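BIFUNCTIONAL PROTEIN Proline utilization A (PutA) (Corynebacterium freiburgense, PDB 5UX5) catalyses both steps of proline oxidation to glutamate, joining an FAD-dependent proline dehydrogenase and an NAD-dependent glutamate-semialdehyde dehydrogenase in one chain. Local coordinates at residues L264-P269 with D327-R332; R296-A301 with G348-N353; I561-Y566 with A880-Q885. All coordinates share one frame; numbering follows the deposited sequence.

Contact 1 (L264-P269 with D327-R332); sequences LQAYLP and DANFLR. With FAD (flavin-adenine dinucleotide), chain E.
Asn329 and Phe330, neighbours on helix 323-337, meet Ala266 in two ways: the amide takes its backbone carbonyl and the ring meets its methyl. The polar half is one nearly straight hydrogen bond, Asn329 ND2 to Ala266 O at 2.7 Å with 174° at the hydrogen. Donor and acceptor groups are well aligned, since the oxygen lies in the plane of the amide while the nitrogen sits in the carbonyl plane on a lone pair. Asn329 sends this amide off the helix because its CG is anti to the backbone N (chi1 -166°).

Its other end is held from within the helix. Arg332, three residues on, approaches side-on and brings two nitrogens to a single oxygen, NE at 3.0 Å and NH2 at 2.6 Å from Asn329 OD1. The oxygen lies in the guanidinium plane; NE sits in the carbonyl plane, whereas NH2 stands above it. Bonded at both ends, the amide is fixed against flipping, and the positive charge beside OD1 may make the opposite N-H a somewhat stronger donor. Arg332 also bonds to the backbone oxygen of Ala455 and has a cation-pi contact with Phe272.

The apolar half is small. Ala266 CB points at the helix and comes to the edge of the Phe330 ring, near its plane, 3.7 Å from CD1.

On the strand side, Gln265 points away from the helix and gives NE2 to the flavin O2 of FAD at 2.7 Å. Residues Gln265 to Leu268 form a type I turn, closed by Leu268 N to Gln265 O. This turn at the end of a barrel strand, packed against an outer helix, belongs to the TIM-barrel proline dehydrogenase fold, where Gln265 and Tyr267 line the FAD pocket.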
loop_
_atom_site.group_PDB
_atom_site.type_symbol
_atom_site.label_atom_id
_atom_site.label_comp_id
_atom_site.label_asym_id
_atom_site.label_seq_id
_atom_site.Cartn_x
_atom_site.Cartn_y
_atom_site.Cartn_z
ATOM N N LEU A 264 -27.802 1.841 0.133
ATOM C CA LEU A 264 -27.210 0.521 -0.073
ATOM C C LEU A 264 -26.831 0.362 -1.539
ATOM O O LEU A 264 -27.606 0.723 -2.434
ATOM C CB LEU A 264 -28.139 -0.617 0.359
ATOM C CG LEU A 264 -28.310 -0.710 1.876
ATOM C CD1 LEU A 264 -29.199 -1.914 2.299
ATOM C CD2 LEU A 264 -26.951 -0.740 2.545
ATOM N N GLN A 265 -25.625 -0.141 -1.782
ATOM C CA GLN A 265 -25.152 -0.406 -3.139
ATOM C C GLN A 265 -25.473 -1.859 -3.479
ATOM O O GLN A 265 -24.892 -2.783 -2.894
ATOM C CB GLN A 265 -23.655 -0.146 -3.262
ATOM C CG GLN A 265 -23.177 1.000 -2.436
ATOM C CD GLN A 265 -21.671 1.186 -2.469
ATOM O OE1 GLN A 265 -20.950 0.603 -1.649
ATOM N NE2 GLN A 265 -21.203 2.069 -3.339
ATOM N N ALA A 266 -26.381 -2.059 -4.443
ATOM C CA ALA A 266 -26.784 -3.406 -4.835
ATOM C C ALA A 266 -25.662 -4.228 -5.462
ATOM O O ALA A 266 -25.784 -5.455 -5.489
ATOM C CB ALA A 266 -27.936 -3.359 -5.840
ATOM N N TYR A 267 -24.565 -3.620 -5.938
ATOM C CA TYR A 267 -23.524 -4.491 -6.474
ATOM C C TYR A 267 -22.737 -5.196 -5.374
ATOM O O TYR A 267 -21.899 -6.056 -5.674
ATOM C CB TYR A 267 -22.594 -3.738 -7.453
ATOM C CG TYR A 267 -21.627 -2.682 -6.909
ATOM C CD1 TYR A 267 -21.433 -2.489 -5.541
ATOM C CD2 TYR A 267 -20.910 -1.868 -7.789
ATOM C CE1 TYR A 267 -20.541 -1.545 -5.069
ATOM C CE2 TYR A 267 -20.022 -0.908 -7.316
ATOM C CZ TYR A 267 -19.841 -0.747 -5.956
ATOM O OH TYR A 267 -18.954 0.200 -5.470
ATOM N N LEU A 268 -22.995 -4.887 -4.115
ATOM C CA LEU A 268 -22.422 -5.664 -3.032
ATOM C C LEU A 268 -23.364 -6.802 -2.680
ATOM O O LEU A 268 -24.480 -6.546 -2.211
ATOM C CB LEU A 268 -22.172 -4.791 -1.830
ATOM C CG LEU A 268 -21.233 -3.620 -2.079
ATOM C CD1 LEU A 268 -21.022 -2.964 -0.757
ATOM C CD2 LEU A 268 -19.906 -4.131 -2.650
ATOM N N PRO A 269 -22.984 -8.048 -2.900
ATOM C CA PRO A 269 -23.882 -9.143 -2.521
ATOM C C PRO A 269 -24.308 -9.063 -1.059
ATOM O O PRO A 269 -25.466 -9.332 -0.744
ATOM C CB PRO A 269 -23.053 -10.395 -2.831
ATOM C CG PRO A 269 -21.654 -9.915 -2.938
ATOM C CD PRO A 269 -21.731 -8.541 -3.493
ATOM N N ASP A 327 -27.726 -6.246 -11.692
ATOM C CA ASP A 327 -29.109 -6.030 -12.088
ATOM C C ASP A 327 -30.044 -6.972 -11.340
ATOM O O ASP A 327 -31.140 -6.574 -10.935
ATOM C CB ASP A 327 -29.245 -6.224 -13.596
ATOM C CG ASP A 327 -28.690 -5.063 -14.377
ATOM O OD1 ASP A 327 -28.608 -3.938 -13.828
ATOM O OD2 ASP A 327 -28.400 -5.258 -15.567
ATOM N N ALA A 328 -29.596 -8.214 -11.111
ATOM C CA ALA A 328 -30.403 -9.209 -10.414
ATOM C C ALA A 328 -30.613 -8.829 -8.959
ATOM O O ALA A 328 -31.738 -8.891 -8.447
ATOM C CB ALA A 328 -29.743 -10.583 -10.514
ATOM N N ASN A 329 -29.529 -8.488 -8.261
ATOM C CA ASN A 329 -29.634 -8.136 -6.853
ATOM C C ASN A 329 -30.417 -6.843 -6.665
ATOM O O ASN A 329 -31.097 -6.669 -5.649
ATOM C CB ASN A 329 -28.233 -8.019 -6.245
ATOM C CG ASN A 329 -28.253 -7.984 -4.725
ATOM O OD1 ASN A 329 -29.007 -8.719 -4.094
ATOM N ND2 ASN A 329 -27.412 -7.147 -4.134
ATOM N N PHE A 330 -30.310 -5.912 -7.613
ATOM C CA PHE A 330 -31.128 -4.711 -7.559
ATOM C C PHE A 330 -32.605 -5.088 -7.548
ATOM O O PHE A 330 -33.392 -4.542 -6.771
ATOM C CB PHE A 330 -30.780 -3.811 -8.744
ATOM C CG PHE A 330 -31.167 -2.370 -8.581
ATOM C CD1 PHE A 330 -30.349 -1.491 -7.898
ATOM C CD2 PHE A 330 -32.352 -1.883 -9.128
ATOM C CE1 PHE A 330 -30.710 -0.147 -7.774
ATOM C CE2 PHE A 330 -32.709 -0.554 -9.004
ATOM C CZ PHE A 330 -31.886 0.311 -8.338
ATOM N N LEU A 331 -32.992 -6.062 -8.374
ATOM C CA LEU A 331 -34.376 -6.519 -8.361
ATOM C C LEU A 331 -34.695 -7.303 -7.096
ATOM O O LEU A 331 -35.817 -7.222 -6.590
ATOM C CB LEU A 331 -34.668 -7.358 -9.599
ATOM C CG LEU A 331 -34.569 -6.673 -10.962
ATOM C CD1 LEU A 331 -34.517 -7.726 -12.033
ATOM C CD2 LEU A 331 -35.786 -5.860 -11.210
ATOM N N ARG A 332 -33.741 -8.086 -6.576
ATOM C CA ARG A 332 -34.023 -8.828 -5.345
ATOM C C ARG A 332 -34.254 -7.888 -4.168
ATOM O O ARG A 332 -35.182 -8.088 -3.375
ATOM C CB ARG A 332 -32.906 -9.814 -5.012
ATOM C CG ARG A 332 -33.148 -10.570 -3.700
ATOM C CD ARG A 332 -32.098 -11.656 -3.422
ATOM N NE ARG A 332 -30.744 -11.099 -3.456
ATOM C CZ ARG A 332 -29.620 -11.761 -3.168
ATOM N NH1 ARG A 332 -29.652 -13.030 -2.816
ATOM N NH2 ARG A 332 -28.450 -11.144 -3.246
HETATM P PA FAD E . -27.049 0.717 -15.458
HETATM O O1A FAD E . -26.326 0.747 -16.849
HETATM O O2A FAD E . -28.217 -0.135 -15.283
HETATM O O5B FAD E . -26.267 0.279 -14.277
HETATM C C5B FAD E . -24.869 0.498 -14.240
HETATM C C4B FAD E . -24.320 -0.112 -12.964
HETATM O O4B FAD E . -24.138 -1.491 -13.106
HETATM C C3B FAD E . -22.983 0.434 -12.577
HETATM O O3B FAD E . -22.996 1.651 -11.919
HETATM C C2B FAD E . -22.435 -0.655 -11.727
HETATM O O2B FAD E . -22.775 -0.488 -10.400
HETATM C C1B FAD E . -23.009 -1.889 -12.362
HETATM N N9A FAD E . -22.063 -2.573 -13.231
HETATM C C8A FAD E . -21.767 -2.252 -14.548
HETATM N N7A FAD E . -20.827 -3.094 -15.019
HETATM C C5A FAD E . -20.462 -4.024 -14.051
HETATM C C6A FAD E . -19.569 -5.112 -14.002
HETATM N N6A FAD E . -18.722 -5.507 -15.115
HETATM N N1A FAD E . -19.476 -5.821 -12.866
HETATM C C2A FAD E . -20.229 -5.486 -11.771
HETATM N N3A FAD E . -21.106 -4.434 -11.788
HETATM C C4A FAD E . -21.247 -3.693 -12.893
HETATM N N1 FAD E . -23.607 5.398 -6.278
HETATM C C2 FAD E . -22.992 5.045 -5.022
HETATM O O2 FAD E . -22.014 4.079 -5.020
HETATM N N3 FAD E . -23.354 5.731 -3.856
HETATM C C4 FAD E . -24.334 6.725 -3.865
HETATM O O4 FAD E . -24.684 7.378 -2.696
HETATM C C4X FAD E . -25.096 6.991 -5.128
HETATM N N5 FAD E . -26.195 7.840 -5.171
HETATM C C5X FAD E . -26.914 8.027 -6.361
HETATM C C6 FAD E . -28.025 8.889 -6.413
HETATM C C7 FAD E . -28.708 9.055 -7.613
HETATM C C7M FAD E . -29.891 9.974 -7.703
HETATM C C8 FAD E . -28.329 8.374 -8.742
HETATM C C8M FAD E . -29.070 8.554 -10.027
HETATM C C9 FAD E . -27.234 7.524 -8.698
HETATM C C9A FAD E . -26.536 7.353 -7.516
HETATM N N10 FAD E . -25.428 6.457 -7.508
HETATM C C10 FAD E . -24.693 6.264 -6.319
HETATM C "C1'" FAD E . -25.013 5.789 -8.755
HETATM C "C2'" FAD E . -25.486 4.375 -8.964
HETATM O "O2'" FAD E . -24.858 3.559 -8.041
HETATM C "C3'" FAD E . -25.158 3.993 -10.423
HETATM O "O3'" FAD E . -23.791 4.011 -10.568
HETATM C "C4'" FAD E . -25.748 4.856 -11.545
HETATM O "O4'" FAD E . -26.915 5.503 -11.187
HETATM C "C5'" FAD E . -25.899 4.107 -12.889
HETATM O "O5'" FAD E . -26.505 2.821 -12.823
HETATM P P FAD E . -27.949 2.457 -13.462
HETATM O O1P FAD E . -28.993 1.711 -12.547
HETATM O O2P FAD E . -28.308 3.878 -14.045
HETATM O O3P FAD E . -27.695 1.960 -14.984
#

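Contact 2 (R296-A301 with G348-N353); sequences RLVKGA and GIASHN. With FAD (flavin-adenine dinucleotide), chain E.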
loop_
_atom_site.group_PDB
_atom_site.type_symbol
_atom_site.label_atom_id
_atom_site.label_comp_id
_atom_site.label_asym_id
_atom_site.label_seq_id
_atom_site.Cartn_x
_atom_site.Cartn_y
_atom_site.Cartn_z
ATOM N N ARG A 296 -31.963 4.402 0.109
ATOM C CA ARG A 296 -31.746 4.713 -1.298
ATOM C C ARG A 296 -31.018 3.526 -1.921
ATOM O O ARG A 296 -29.888 3.202 -1.526
ATOM C CB ARG A 296 -30.935 5.999 -1.479
ATOM C CG ARG A 296 -30.790 6.372 -2.955
ATOM C CD ARG A 296 -29.645 7.319 -3.247
ATOM N NE ARG A 296 -29.814 8.601 -2.594
ATOM C CZ ARG A 296 -28.810 9.422 -2.351
ATOM N NH1 ARG A 296 -27.589 9.053 -2.704
ATOM N NH2 ARG A 296 -29.019 10.583 -1.740
ATOM N N LEU A 297 -31.670 2.862 -2.864
ATOM C CA LEU A 297 -31.073 1.746 -3.579
ATOM C C LEU A 297 -30.309 2.272 -4.779
ATOM O O LEU A 297 -30.913 2.882 -5.664
ATOM C CB LEU A 297 -32.153 0.788 -4.055
ATOM C CG LEU A 297 -32.580 -0.255 -3.056
ATOM C CD1 LEU A 297 -33.266 -1.356 -3.828
ATOM C CD2 LEU A 297 -31.376 -0.730 -2.339
ATOM N N VAL A 298 -28.997 2.023 -4.820
ATOM C CA VAL A 298 -28.155 2.353 -5.968
ATOM C C VAL A 298 -27.479 1.070 -6.430
ATOM O O VAL A 298 -27.432 0.070 -5.706
ATOM C CB VAL A 298 -27.099 3.441 -5.654
ATOM C CG1 VAL A 298 -27.733 4.683 -4.983
ATOM C CG2 VAL A 298 -25.987 2.872 -4.802
ATOM N N LYS A 299 -26.986 1.077 -7.667
ATOM C CA LYS A 299 -26.258 -0.121 -8.091
ATOM C C LYS A 299 -24.814 -0.093 -7.603
ATOM O O LYS A 299 -24.293 -1.125 -7.163
ATOM C CB LYS A 299 -26.368 -0.322 -9.610
ATOM C CG LYS A 299 -27.732 -0.946 -10.002
ATOM C CD LYS A 299 -28.041 -0.966 -11.511
ATOM C CE LYS A 299 -29.530 -1.348 -11.749
ATOM N NZ LYS A 299 -29.994 -1.455 -13.188
ATOM N N GLY A 300 -24.174 1.080 -7.616
ATOM C CA GLY A 300 -22.824 1.253 -7.090
ATOM C C GLY A 300 -21.907 1.986 -8.048
ATOM O O GLY A 300 -21.870 1.642 -9.236
ATOM N N ALA A 301 -21.160 2.989 -7.571
ATOM C CA ALA A 301 -20.384 3.851 -8.463
ATOM C C ALA A 301 -18.869 3.681 -8.329
ATOM O O ALA A 301 -18.120 4.399 -8.993
ATOM C CB ALA A 301 -20.764 5.310 -8.242
ATOM N N GLY A 348 -35.933 4.763 -1.897
ATOM C CA GLY A 348 -35.593 5.524 -3.081
ATOM C C GLY A 348 -34.870 4.641 -4.091
ATOM O O GLY A 348 -33.742 4.201 -3.838
ATOM N N ILE A 349 -35.518 4.346 -5.218
ATOM C CA ILE A 349 -34.857 3.655 -6.322
ATOM C C ILE A 349 -34.054 4.697 -7.093
ATOM O O ILE A 349 -34.614 5.640 -7.658
ATOM C CB ILE A 349 -35.867 2.931 -7.236
ATOM C CG1 ILE A 349 -36.078 1.464 -6.842
ATOM C CG2 ILE A 349 -35.398 2.926 -8.666
ATOM C CD1 ILE A 349 -36.807 1.261 -5.592
ATOM N N ALA A 350 -32.736 4.535 -7.108
ATOM C CA ALA A 350 -31.830 5.490 -7.740
ATOM C C ALA A 350 -31.254 4.810 -8.976
ATOM O O ALA A 350 -30.242 4.111 -8.900
ATOM C CB ALA A 350 -30.721 5.949 -6.786
ATOM N N SER A 351 -31.926 4.991 -10.112
ATOM C CA SER A 351 -31.483 4.376 -11.352
ATOM C C SER A 351 -32.055 5.147 -12.533
ATOM O O SER A 351 -33.192 5.626 -12.476
ATOM C CB SER A 351 -31.906 2.905 -11.432
ATOM O OG SER A 351 -31.492 2.338 -12.668
ATOM N N HIS A 352 -31.259 5.275 -13.597
ATOM C CA HIS A 352 -31.762 5.753 -14.884
ATOM C C HIS A 352 -32.132 4.610 -15.814
ATOM O O HIS A 352 -32.551 4.854 -16.953
ATOM C CB HIS A 352 -30.746 6.668 -15.567
ATOM C CG HIS A 352 -30.754 8.062 -15.037
ATOM N ND1 HIS A 352 -31.742 8.970 -15.357
ATOM C CD2 HIS A 352 -29.894 8.712 -14.218
ATOM C CE1 HIS A 352 -31.495 10.117 -14.748
ATOM N NE2 HIS A 352 -30.380 9.986 -14.052
ATOM N N ASN A 353 -31.964 3.372 -15.357
ATOM C CA ASN A 353 -32.422 2.200 -16.082
ATOM C C ASN A 353 -33.941 2.109 -15.988
ATOM O O ASN A 353 -34.486 1.811 -14.920
ATOM C CB ASN A 353 -31.761 0.960 -15.497
ATOM C CG ASN A 353 -32.079 -0.273 -16.278
ATOM O OD1 ASN A 353 -33.247 -0.612 -16.490
ATOM N ND2 ASN A 353 -31.041 -0.954 -16.727
HETATM P PA FAD E . -27.049 0.717 -15.458
HETATM O O1A FAD E . -26.326 0.747 -16.849
HETATM O O2A FAD E . -28.217 -0.135 -15.283
HETATM O O5B FAD E . -26.267 0.279 -14.277
HETATM C C5B FAD E . -24.869 0.498 -14.240
HETATM C C4B FAD E . -24.320 -0.112 -12.964
HETATM O O4B FAD E . -24.138 -1.491 -13.106
HETATM C C3B FAD E . -22.983 0.434 -12.577
HETATM O O3B FAD E . -22.996 1.651 -11.919
HETATM C C2B FAD E . -22.435 -0.655 -11.727
HETATM O O2B FAD E . -22.775 -0.488 -10.400
HETATM C C1B FAD E . -23.009 -1.889 -12.362
HETATM N N9A FAD E . -22.063 -2.573 -13.231
HETATM C C8A FAD E . -21.767 -2.252 -14.548
HETATM N N7A FAD E . -20.827 -3.094 -15.019
HETATM C C5A FAD E . -20.462 -4.024 -14.051
HETATM C C6A FAD E . -19.569 -5.112 -14.002
HETATM N N6A FAD E . -18.722 -5.507 -15.115
HETATM N N1A FAD E . -19.476 -5.821 -12.866
HETATM C C2A FAD E . -20.229 -5.486 -11.771
HETATM N N3A FAD E . -21.106 -4.434 -11.788
HETATM C C4A FAD E . -21.247 -3.693 -12.893
HETATM N N1 FAD E . -23.607 5.398 -6.278
HETATM C C2 FAD E . -22.992 5.045 -5.022
HETATM O O2 FAD E . -22.014 4.079 -5.020
HETATM N N3 FAD E . -23.354 5.731 -3.856
HETATM C C4 FAD E . -24.334 6.725 -3.865
HETATM O O4 FAD E . -24.684 7.378 -2.696
HETATM C C4X FAD E . -25.096 6.991 -5.128
HETATM N N5 FAD E . -26.195 7.840 -5.171
HETATM C C5X FAD E . -26.914 8.027 -6.361
HETATM C C6 FAD E . -28.025 8.889 -6.413
HETATM C C7 FAD E . -28.708 9.055 -7.613
HETATM C C7M FAD E . -29.891 9.974 -7.703
HETATM C C8 FAD E . -28.329 8.374 -8.742
HETATM C C8M FAD E . -29.070 8.554 -10.027
HETATM C C9 FAD E . -27.234 7.524 -8.698
HETATM C C9A FAD E . -26.536 7.353 -7.516
HETATM N N10 FAD E . -25.428 6.457 -7.508
HETATM C C10 FAD E . -24.693 6.264 -6.319
HETATM C "C1'" FAD E . -25.013 5.789 -8.755
HETATM C "C2'" FAD E . -25.486 4.375 -8.964
HETATM O "O2'" FAD E . -24.858 3.559 -8.041
HETATM C "C3'" FAD E . -25.158 3.993 -10.423
HETATM O "O3'" FAD E . -23.791 4.011 -10.568
HETATM C "C4'" FAD E . -25.748 4.856 -11.545
HETATM O "O4'" FAD E . -26.915 5.503 -11.187
HETATM C "C5'" FAD E . -25.899 4.107 -12.889
HETATM O "O5'" FAD E . -26.505 2.821 -12.823
HETATM P P FAD E . -27.949 2.457 -13.462
HETATM O O1P FAD E . -28.993 1.711 -12.547
HETATM O O2P FAD E . -28.308 3.878 -14.045
HETATM O O3P FAD E . -27.695 1.960 -14.984
#
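Leu297 is held to the neighbouring strand through both its backbone N and its backbone O: the N donates to Gly348 O at 2.7 Å, and the O accepts from Ala350 N at 2.9 Å. The two bonds give parallel register, Arg296 beside Gly348 and Leu297 beside Ile349, with the strand axes at 22°.

Further along, the two segments converge on FAD. Lys299 NZ, at the end of an extended side chain, and Asn353 ND2 donate to the same phosphate oxygen O2A, at 3.0 and 3.3 Å. Lys299 is also paired with Asp327, while Asn353 caps the following helix through OD1 and the backbone N of Ser356. Ser351 OG reaches the second phosphate at O1P, 2.6 Å away; the same OG accepts from Asn353 N in an ST turn, which ties the phosphate ligand to the helix start. Gly300 serves the sugars, its N bonding to O2' and its O to O2B, at backbone angles that call for glycine.

The Arg296 guanidinium reaches the isoalloxazine, where its NH1 makes a weak bond to N5; NE is salt-bridged to Glu376. Packing completes the wall: the Ala350 methyl touches both Val298 CG1 (3.7 Å) and Arg296 CG, and Val298 CG1 also touches flavin C4X at 3.5 Å. Adjacent parallel strands whose C-terminal ends and loops hold flavin, ribityl and pyrophosphate together form part of the cofactor site at the C-terminal end of the strands of the proline dehydrogenase beta/alpha barrel.

Contact 3 (I561-Y566 with A880-Q885); sequences IDFARY and AIVQRQ. With SO4 (sulfate ion), chain G.
This is an apolar loop-on-helix contact centred on Val882, which sits between Asp562, Phe563 and Tyr566 on one side of helix 550-574, in the aldehyde dehydrogenase part of the chain. Its two methyls divide the work. CG2 lies over the face of the Phe563 ring in a CH-pi contact, 3.9 Å from the centroid and 29° off the normal, and also rests 3.6 Å from Asp562 CB. CG1, anti to the backbone N (chi1 169°), is directed instead to the base of Tyr566, 3.6 Å from its CB.

The loop carrying Val882 follows strand 870-873. In related aldehyde dehydrogenases of the glutamate-semialdehyde type the corresponding region binds the substrate carboxylate, a role that is probable here by analogy. Consistent with that, a sulfate, probably from the crystallisation liquor, is held by Ala880 N (3.0 Å to O2), with Gly879 N and Ser726 OG as further donors. Within the loop, Ile881 N bonds to Gln885 OE1 at 2.7 Å.

Gln883 extends the apolar contact past the valine. Its CG touches Tyr566 CE1 at 3.6 Å, the amide plane turned 70° from the ring, and its OE1 accepts from Arg569, also on the helix. The Asp562 carboxylate turns to Asn468 and the backbone N of Ala469, and Asn468 ND2 also bonds to Val882 O, bridging helix and loop.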
loop_
_atom_site.group_PDB
_atom_site.type_symbol
_atom_site.label_atom_id
_atom_site.label_comp_id
_atom_site.label_asym_id
_atom_site.label_seq_id
_atom_site.Cartn_x
_atom_site.Cartn_y
_atom_site.Cartn_z
ATOM N N ILE A 561 5.912 -14.047 5.862
ATOM C CA ILE A 561 5.442 -15.260 5.210
ATOM C C ILE A 561 5.926 -15.318 3.757
ATOM O O ILE A 561 6.397 -16.362 3.279
ATOM C CB ILE A 561 3.913 -15.359 5.357
ATOM C CG1 ILE A 561 3.594 -15.485 6.851
ATOM C CG2 ILE A 561 3.380 -16.585 4.625
ATOM C CD1 ILE A 561 2.142 -15.359 7.254
ATOM N N ASP A 562 5.838 -14.199 3.041
ATOM C CA ASP A 562 6.284 -14.171 1.654
ATOM C C ASP A 562 7.766 -14.519 1.522
ATOM O O ASP A 562 8.154 -15.208 0.573
ATOM C CB ASP A 562 6.000 -12.808 1.016
ATOM C CG ASP A 562 4.516 -12.580 0.720
ATOM O OD1 ASP A 562 3.687 -13.498 0.922
ATOM O OD2 ASP A 562 4.179 -11.463 0.270
ATOM N N PHE A 563 8.619 -14.031 2.436
ATOM C CA PHE A 563 10.036 -14.378 2.332
ATOM C C PHE A 563 10.230 -15.894 2.345
ATOM O O PHE A 563 11.042 -16.427 1.582
ATOM C CB PHE A 563 10.862 -13.724 3.435
ATOM C CG PHE A 563 11.175 -12.269 3.191
ATOM C CD1 PHE A 563 11.584 -11.822 1.946
ATOM C CD2 PHE A 563 11.042 -11.330 4.228
ATOM C CE1 PHE A 563 11.872 -10.442 1.730
ATOM C CE2 PHE A 563 11.307 -9.964 4.023
ATOM C CZ PHE A 563 11.715 -9.511 2.779
ATOM N N ALA A 564 9.513 -16.606 3.217
ATOM C CA ALA A 564 9.675 -18.055 3.282
ATOM C C ALA A 564 9.290 -18.715 1.963
ATOM O O ALA A 564 10.016 -19.574 1.458
ATOM C CB ALA A 564 8.855 -18.632 4.432
ATOM N N ARG A 565 8.159 -18.319 1.378
ATOM C CA ARG A 565 7.718 -18.946 0.131
ATOM C C ARG A 565 8.584 -18.523 -1.051
ATOM O O ARG A 565 8.992 -19.366 -1.859
ATOM C CB ARG A 565 6.251 -18.609 -0.138
ATOM C CG ARG A 565 5.310 -19.263 0.846
ATOM C CD ARG A 565 3.927 -19.513 0.251
ATOM N NE ARG A 565 2.918 -19.216 1.264
ATOM C CZ ARG A 565 2.560 -20.043 2.237
ATOM N NH1 ARG A 565 1.664 -19.636 3.127
ATOM N NH2 ARG A 565 3.089 -21.272 2.309
ATOM N N TYR A 566 8.913 -17.237 -1.142
ATOM C CA TYR A 566 9.736 -16.755 -2.243
ATOM C C TYR A 566 11.123 -17.395 -2.219
ATOM O O TYR A 566 11.597 -17.898 -3.242
ATOM C CB TYR A 566 9.853 -15.238 -2.188
ATOM C CG TYR A 566 10.583 -14.667 -3.371
ATOM C CD1 TYR A 566 10.005 -14.703 -4.613
ATOM C CD2 TYR A 566 11.845 -14.079 -3.252
ATOM C CE1 TYR A 566 10.631 -14.188 -5.720
ATOM C CE2 TYR A 566 12.499 -13.536 -4.387
ATOM C CZ TYR A 566 11.879 -13.604 -5.616
ATOM O OH TYR A 566 12.444 -13.104 -6.772
ATOM N N ALA A 880 7.156 -2.064 0.386
ATOM C CA ALA A 880 7.632 -2.927 -0.682
ATOM C C ALA A 880 7.175 -4.335 -0.431
ATOM O O ALA A 880 7.281 -4.838 0.689
ATOM C CB ALA A 880 9.148 -2.897 -0.771
ATOM N N ILE A 881 6.609 -4.953 -1.458
ATOM C CA ILE A 881 6.068 -6.295 -1.345
ATOM C C ILE A 881 6.983 -7.258 -2.092
ATOM O O ILE A 881 7.351 -7.016 -3.250
ATOM C CB ILE A 881 4.616 -6.344 -1.840
ATOM C CG1 ILE A 881 3.709 -5.706 -0.756
ATOM C CG2 ILE A 881 4.213 -7.761 -2.074
ATOM C CD1 ILE A 881 2.445 -5.136 -1.249
ATOM N N VAL A 882 7.336 -8.356 -1.421
ATOM C CA VAL A 882 8.217 -9.396 -1.929
ATOM C C VAL A 882 7.895 -9.692 -3.382
ATOM O O VAL A 882 6.731 -9.787 -3.769
ATOM C CB VAL A 882 8.094 -10.679 -1.098
ATOM C CG1 VAL A 882 8.797 -11.809 -1.811
ATOM C CG2 VAL A 882 8.670 -10.478 0.273
ATOM N N GLN A 883 8.931 -9.739 -4.203
ATOM C CA GLN A 883 8.862 -10.048 -5.624
ATOM C C GLN A 883 8.185 -8.967 -6.458
ATOM O O GLN A 883 8.575 -8.756 -7.608
ATOM C CB GLN A 883 8.193 -11.394 -5.843
ATOM C CG GLN A 883 8.345 -11.830 -7.253
ATOM C CD GLN A 883 7.426 -12.972 -7.595
ATOM O OE1 GLN A 883 7.856 -13.957 -8.201
ATOM N NE2 GLN A 883 6.151 -12.855 -7.205
ATOM N N ARG A 884 7.171 -8.283 -5.911
ATOM C CA ARG A 884 6.600 -7.130 -6.609
ATOM C C ARG A 884 7.610 -6.000 -6.684
ATOM O O ARG A 884 7.832 -5.424 -7.750
ATOM C CB ARG A 884 5.340 -6.638 -5.909
ATOM C CG ARG A 884 4.077 -7.404 -6.165
ATOM C CD ARG A 884 2.896 -6.584 -5.683
ATOM N NE ARG A 884 1.721 -7.388 -5.373
ATOM C CZ ARG A 884 0.648 -6.901 -4.753
ATOM N NH1 ARG A 884 0.623 -5.638 -4.386
ATOM N NH2 ARG A 884 -0.387 -7.675 -4.487
ATOM N N GLN A 885 8.158 -5.610 -5.533
ATOM C CA GLN A 885 9.188 -4.572 -5.422
ATOM C C GLN A 885 10.308 -5.169 -4.583
ATOM O O GLN A 885 10.321 -5.029 -3.351
ATOM C CB GLN A 885 8.644 -3.288 -4.793
ATOM C CG GLN A 885 7.436 -2.706 -5.516
ATOM C CD GLN A 885 6.131 -3.152 -4.878
ATOM O OE1 GLN A 885 6.111 -3.536 -3.699
ATOM N NE2 GLN A 885 5.040 -3.140 -5.661
HETATM S S SO4 G . 9.653 -0.990 3.147
HETATM O O1 SO4 G . 8.346 -0.851 3.794
HETATM O O2 SO4 G . 9.443 -0.592 1.755
HETATM O O3 SO4 G . 10.194 -2.360 3.283
HETATM O O4 SO4 G . 10.598 -0.098 3.802
#

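In the fold
Contacts 1 and 2 share one site, with centres 9 Å apart. Their strands, 260-265 and 293-298, are neighbours in the barrel sheet, and the pairing continues past Gln265 through probable hydrogen bonds from Ala266 N to Val298 O (2.7 Å) and Tyr267 N to Lys299 O (2.8 Å). Helix 323-337 of contact 1 leads to strand 345-350 of contact 2, and Phe330 CD1 packs on Lys299 CG at 3.4 Å. Both touch the same FAD, whereas the loop of contact 3, in the aldehyde dehydrogenase part, carries a sulfate; its centre lies 37 Å from that of contact 1 and 41 Å from that of contact 2, nearest atoms about 20 and 22 Å apart.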